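PDB 1CCZ: protein (CD58), which binds the T-lymphocyte receptor CD2 as the adhesion glycoprotein CD58 (LFA-3), a two-domain member of the immunoglobulin superfamily. Local coordinates for residues A[75-79]-A[80-84]; A[144-147]-A[148-152]. One frame throughout, in Å; residues are numbered along the deposited sequence.

Interaction 1 (A[75-79]-A[80-84])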
loop_
_atom_site.group_PDB
_atom_site.type_symbol
_atom_site.label_atom_id
_atom_site.label_comp_id
_atom_site.label_asym_id
_atom_site.label_seq_id
_atom_site.Cartn_x
_atom_site.Cartn_y
_atom_site.Cartn_z
ATOM N N TYR A 75 9.765 -11.710 0.750
ATOM C CA TYR A 75 9.686 -12.888 -0.101
ATOM C C TYR A 75 10.987 -12.946 -0.873
ATOM O O TYR A 75 11.541 -11.909 -1.269
ATOM C CB TYR A 75 8.520 -12.789 -1.085
ATOM C CG TYR A 75 7.153 -12.876 -0.450
ATOM C CD1 TYR A 75 6.652 -11.823 0.337
ATOM C CD2 TYR A 75 6.346 -14.002 -0.640
ATOM C CE1 TYR A 75 5.377 -11.890 0.917
ATOM C CE2 TYR A 75 5.072 -14.080 -0.067
ATOM C CZ TYR A 75 4.598 -13.016 0.708
ATOM O OH TYR A 75 3.338 -13.078 1.249
ATOM N N GLU A 76 11.471 -14.167 -1.085
ATOM C CA GLU A 76 12.719 -14.371 -1.806
ATOM C C GLU A 76 12.542 -15.424 -2.908
ATOM O O GLU A 76 11.880 -16.445 -2.715
ATOM C CB GLU A 76 13.812 -14.805 -0.816
ATOM C CG GLU A 76 13.777 -14.064 0.520
ATOM C CD GLU A 76 12.863 -14.725 1.559
ATOM O OE1 GLU A 76 12.675 -15.958 1.489
ATOM O OE2 GLU A 76 12.330 -14.017 2.453
ATOM N N MET A 77 13.127 -15.152 -4.063
ATOM C CA MET A 77 13.064 -16.059 -5.194
ATOM C C MET A 77 14.418 -16.691 -5.420
ATOM O O MET A 77 15.430 -15.999 -5.376
ATOM C CB MET A 77 12.693 -15.296 -6.461
ATOM C CG MET A 77 12.388 -16.188 -7.650
ATOM S SD MET A 77 13.408 -15.816 -9.097
ATOM C CE MET A 77 14.915 -16.642 -8.593
ATOM N N GLU A 78 14.458 -17.995 -5.645
ATOM C CA GLU A 78 15.736 -18.615 -5.949
ATOM C C GLU A 78 15.568 -19.548 -7.114
ATOM O O GLU A 78 14.508 -20.171 -7.277
ATOM C CB GLU A 78 16.313 -19.369 -4.763
ATOM C CG GLU A 78 15.361 -20.203 -4.007
ATOM C CD GLU A 78 16.078 -20.983 -2.934
ATOM O OE1 GLU A 78 16.902 -21.840 -3.302
ATOM O OE2 GLU A 78 15.838 -20.743 -1.729
ATOM N N SER A 79 16.613 -19.612 -7.933
ATOM C CA SER A 79 16.646 -20.460 -9.118
ATOM C C SER A 79 18.085 -20.963 -9.221
ATOM O O SER A 79 19.012 -20.204 -8.955
ATOM C CB SER A 79 16.278 -19.645 -10.346
ATOM O OG SER A 79 15.953 -20.504 -11.421
ATOM N N PRO A 80 18.292 -22.238 -9.621
ATOM C CA PRO A 80 19.647 -22.797 -9.725
ATOM C C PRO A 80 20.691 -21.994 -10.491
ATOM O O PRO A 80 21.817 -21.855 -10.017
ATOM C CB PRO A 80 19.424 -24.177 -10.334
ATOM C CG PRO A 80 18.025 -24.528 -9.943
ATOM C CD PRO A 80 17.275 -23.228 -10.013
ATOM N N ASN A 81 20.328 -21.466 -11.660
ATOM C CA ASN A 81 21.283 -20.689 -12.448
ATOM C C ASN A 81 21.210 -19.184 -12.179
ATOM O O ASN A 81 21.636 -18.387 -13.002
ATOM C CB ASN A 81 21.115 -20.975 -13.955
ATOM C CG ASN A 81 22.441 -20.850 -14.737
ATOM O OD1 ASN A 81 23.497 -20.546 -14.164
ATOM N ND2 ASN A 81 22.382 -21.083 -16.047
ATOM N N ILE A 82 20.659 -18.802 -11.031
ATOM C CA ILE A 82 20.578 -17.398 -10.647
ATOM C C ILE A 82 21.462 -17.288 -9.428
ATOM O O ILE A 82 21.200 -17.880 -8.375
ATOM C CB ILE A 82 19.147 -16.963 -10.300
ATOM C CG1 ILE A 82 18.471 -16.446 -11.563
ATOM C CG2 ILE A 82 19.155 -15.854 -9.258
ATOM C CD1 ILE A 82 16.990 -16.272 -11.418
ATOM N N THR A 83 22.540 -16.538 -9.601
ATOM C CA THR A 83 23.527 -16.348 -8.557
ATOM C C THR A 83 22.967 -15.617 -7.371
ATOM O O THR A 83 22.835 -16.178 -6.283
ATOM C CB THR A 83 24.712 -15.532 -9.070
ATOM O OG1 THR A 83 24.650 -15.437 -10.503
ATOM C CG2 THR A 83 26.008 -16.178 -8.632
ATOM N N ASP A 84 22.636 -14.358 -7.617
ATOM C CA ASP A 84 22.120 -13.449 -6.604
ATOM C C ASP A 84 20.663 -13.586 -6.162
ATOM O O ASP A 84 19.791 -14.144 -6.857
ATOM C CB ASP A 84 22.362 -12.015 -7.061
ATOM C CG ASP A 84 22.437 -11.896 -8.574
ATOM O OD1 ASP A 84 21.756 -12.688 -9.274
ATOM O OD2 ASP A 84 23.183 -11.016 -9.058
HETATM O O HOH W 1 19.059 -18.238 -6.532
HETATM O O HOH W 2 18.028 -21.060 -13.217
#
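Apolar contact joins Met77, on strand 73-78, and Ser79 to Ile82 of the turn that follows. The methyl CE of Met77 meets CD1 of Ile82 at 3.5 Å, the two side chains crossing at about a right angle. Met77 CG lies anti to the backbone N (chi1 -171°), and bends at the next two torsions bring CE round to the isoleucine. Ile82 CD1 also rests 3.6 Å from CB of Ser79.

One direct backbone hydrogen bond closes the turn: Ile82 N donates to Ser79 O at 3.0 Å, with an N-H...O angle of 154°. This is the i+3 to i bond of a type I beta turn from Ser79 to Ile82. The turn follows strand 73-78 of the N-terminal domain and begins the connection to its antiparallel neighbour, strand 86-93; in immunoglobulin-fold terms this is probably the FG loop.

Water-mediated bonds supplement the direct one. One water accepts from Ser79 N and donates to Ile82 O at 2.8 Å, bridging the two ends of the turn. A second donates to Ser79 OG and accepts from Asn81 N, also at 2.8 Å. The Ser79 hydroxyl is further hydrogen-bonded to Glu25 O, tying the turn to the chain just before strand 26-30.

Interaction 2 (A[144-147]-A[148-152])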
loop_
_atom_site.group_PDB
_atom_site.type_symbol
_atom_site.label_atom_id
_atom_site.label_comp_id
_atom_site.label_asym_id
_atom_site.label_seq_id
_atom_site.Cartn_x
_atom_site.Cartn_y
_atom_site.Cartn_z
ATOM N N THR A 144 -6.021 31.069 10.398
ATOM C CA THR A 144 -5.713 32.478 10.521
ATOM C C THR A 144 -6.694 33.260 9.660
ATOM O O THR A 144 -6.997 34.410 9.955
ATOM C CB THR A 144 -4.268 32.760 10.069
ATOM O OG1 THR A 144 -4.156 32.629 8.641
ATOM C CG2 THR A 144 -3.323 31.779 10.730
ATOM N N ASN A 145 -7.200 32.623 8.605
ATOM C CA ASN A 145 -8.153 33.268 7.709
ATOM C C ASN A 145 -9.089 32.258 7.044
ATOM O O ASN A 145 -8.819 31.052 7.039
ATOM C CB ASN A 145 -7.416 34.039 6.626
ATOM C CG ASN A 145 -6.900 33.146 5.540
ATOM O OD1 ASN A 145 -7.600 32.867 4.576
ATOM N ND2 ASN A 145 -5.665 32.683 5.688
ATOM N N LEU A 146 -10.187 32.766 6.480
ATOM C CA LEU A 146 -11.166 31.926 5.807
ATOM C C LEU A 146 -11.430 32.439 4.400
ATOM O O LEU A 146 -12.554 32.412 3.916
ATOM C CB LEU A 146 -12.459 31.878 6.620
ATOM C CG LEU A 146 -12.278 31.208 7.992
ATOM C CD1 LEU A 146 -13.578 31.248 8.754
ATOM C CD2 LEU A 146 -11.816 29.771 7.825
ATOM N N ARG A 147 -10.381 32.895 3.736
ATOM C CA ARG A 147 -10.517 33.414 2.383
ATOM C C ARG A 147 -10.735 32.325 1.329
ATOM O O ARG A 147 -11.128 32.611 0.199
ATOM C CB ARG A 147 -9.278 34.234 2.015
ATOM C CG ARG A 147 -9.123 35.529 2.797
ATOM C CD ARG A 147 -8.034 36.395 2.170
ATOM N NE ARG A 147 -6.699 35.815 2.333
ATOM C CZ ARG A 147 -5.961 35.928 3.441
ATOM N NH1 ARG A 147 -6.419 36.602 4.497
ATOM N NH2 ARG A 147 -4.761 35.357 3.499
ATOM N N ALA A 148 -10.453 31.077 1.684
ATOM C CA ALA A 148 -10.648 29.974 0.751
ATOM C C ALA A 148 -11.098 28.740 1.523
ATOM O O ALA A 148 -10.901 28.649 2.727
ATOM C CB ALA A 148 -9.363 29.678 0.011
ATOM N N PRO A 149 -11.764 27.801 0.844
ATOM C CA PRO A 149 -12.197 26.594 1.553
ATOM C C PRO A 149 -10.979 25.736 1.908
ATOM O O PRO A 149 -9.880 25.970 1.417
ATOM C CB PRO A 149 -13.118 25.888 0.557
ATOM C CG PRO A 149 -12.761 26.443 -0.771
ATOM C CD PRO A 149 -12.194 27.817 -0.564
ATOM N N PHE A 150 -11.179 24.751 2.775
ATOM C CA PHE A 150 -10.100 23.855 3.165
ATOM C C PHE A 150 -10.232 22.527 2.436
ATOM O O PHE A 150 -11.342 22.042 2.211
ATOM C CB PHE A 150 -10.159 23.598 4.657
ATOM C CG PHE A 150 -9.725 24.759 5.474
ATOM C CD1 PHE A 150 -8.378 24.973 5.730
ATOM C CD2 PHE A 150 -10.664 25.645 5.990
ATOM C CE1 PHE A 150 -7.963 26.058 6.493
ATOM C CE2 PHE A 150 -10.264 26.742 6.760
ATOM C CZ PHE A 150 -8.906 26.947 7.011
ATOM N N LYS A 151 -9.106 21.950 2.047
ATOM C CA LYS A 151 -9.128 20.658 1.399
ATOM C C LYS A 151 -8.260 19.763 2.255
ATOM O O LYS A 151 -7.139 20.135 2.641
ATOM C CB LYS A 151 -8.550 20.710 0.001
ATOM C CG LYS A 151 -8.409 19.344 -0.647
ATOM C CD LYS A 151 -8.100 19.535 -2.116
ATOM C CE LYS A 151 -7.810 18.221 -2.809
ATOM N NZ LYS A 151 -6.349 17.932 -2.888
ATOM N N CYS A 152 -8.802 18.600 2.589
ATOM C CA CYS A 152 -8.065 17.629 3.373
ATOM C C CYS A 152 -7.948 16.384 2.542
ATOM O O CYS A 152 -8.931 15.893 1.983
ATOM C CB CYS A 152 -8.777 17.308 4.665
ATOM S SG CYS A 152 -7.765 16.183 5.661
#
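Leu146 lays its CD2 methyl against the edge of the Phe150 ring, near the ring plane, 3.6 Å from CE2 of Phe150. The same methyl is 4.1 Å from Phe150 CZ, so the touch falls on one side of the ring's far end. Phe150 CG stands anti to its carbonyl carbon (chi1 -73°), which carries the ring back toward the loop. There CZ of Phe150 also approaches the backbone O of Asn145, at 4.1 Å and obliquely to the ring. Beyond the two segments, Trp143 and Val167 pack on the phenylalanine, and Val167 touches Leu146 as well.

Residues 143-149 form the loop that leads from strand 138-142 into strand 150-156 of the C2-set immunoglobulin domain, whose intersheet disulfide joins Cys152 to Cys112. Within this loop Asn145 makes an Asx turn: its OD1 accepts from Arg147 N at 2.9 Å, with an N-H...O angle of 166°. The donor lies in the carbonyl plane, on a lone pair of OD1, at a C=O...N angle of 141°. The Arg147 side chain bends at chi3, and one face of its guanidinium lies over Asn145 CG, 3.5 Å from the plane and offset toward the rim. On the backbone side, Gln126 NE2 is hydrogen-bonded to both Asn145 O and Ala148 O, pinning the loop to strand 121-126.

Interactions 1 and 2 occupy different immunoglobulin-like domains and do not touch: their centres are 54 Å apart and their nearest atoms about 31 Å. They lie on opposite sides of the chain's centre, at 26 Å and 30 Å from it. Both are local contacts between a loop and a strand, but in reverse order: at 75-84 the chain leaves strand 73-78, whereas at 144-152 it enters strand 150-156. One turn is closed by a main-chain bond and bridging waters, the other by an asparagine side chain. The Phe150 side chain of interaction 2 is about 14 Å from an N-acetylglucosamine (NAG) of a glycan attached to the protein, too far for direct contact.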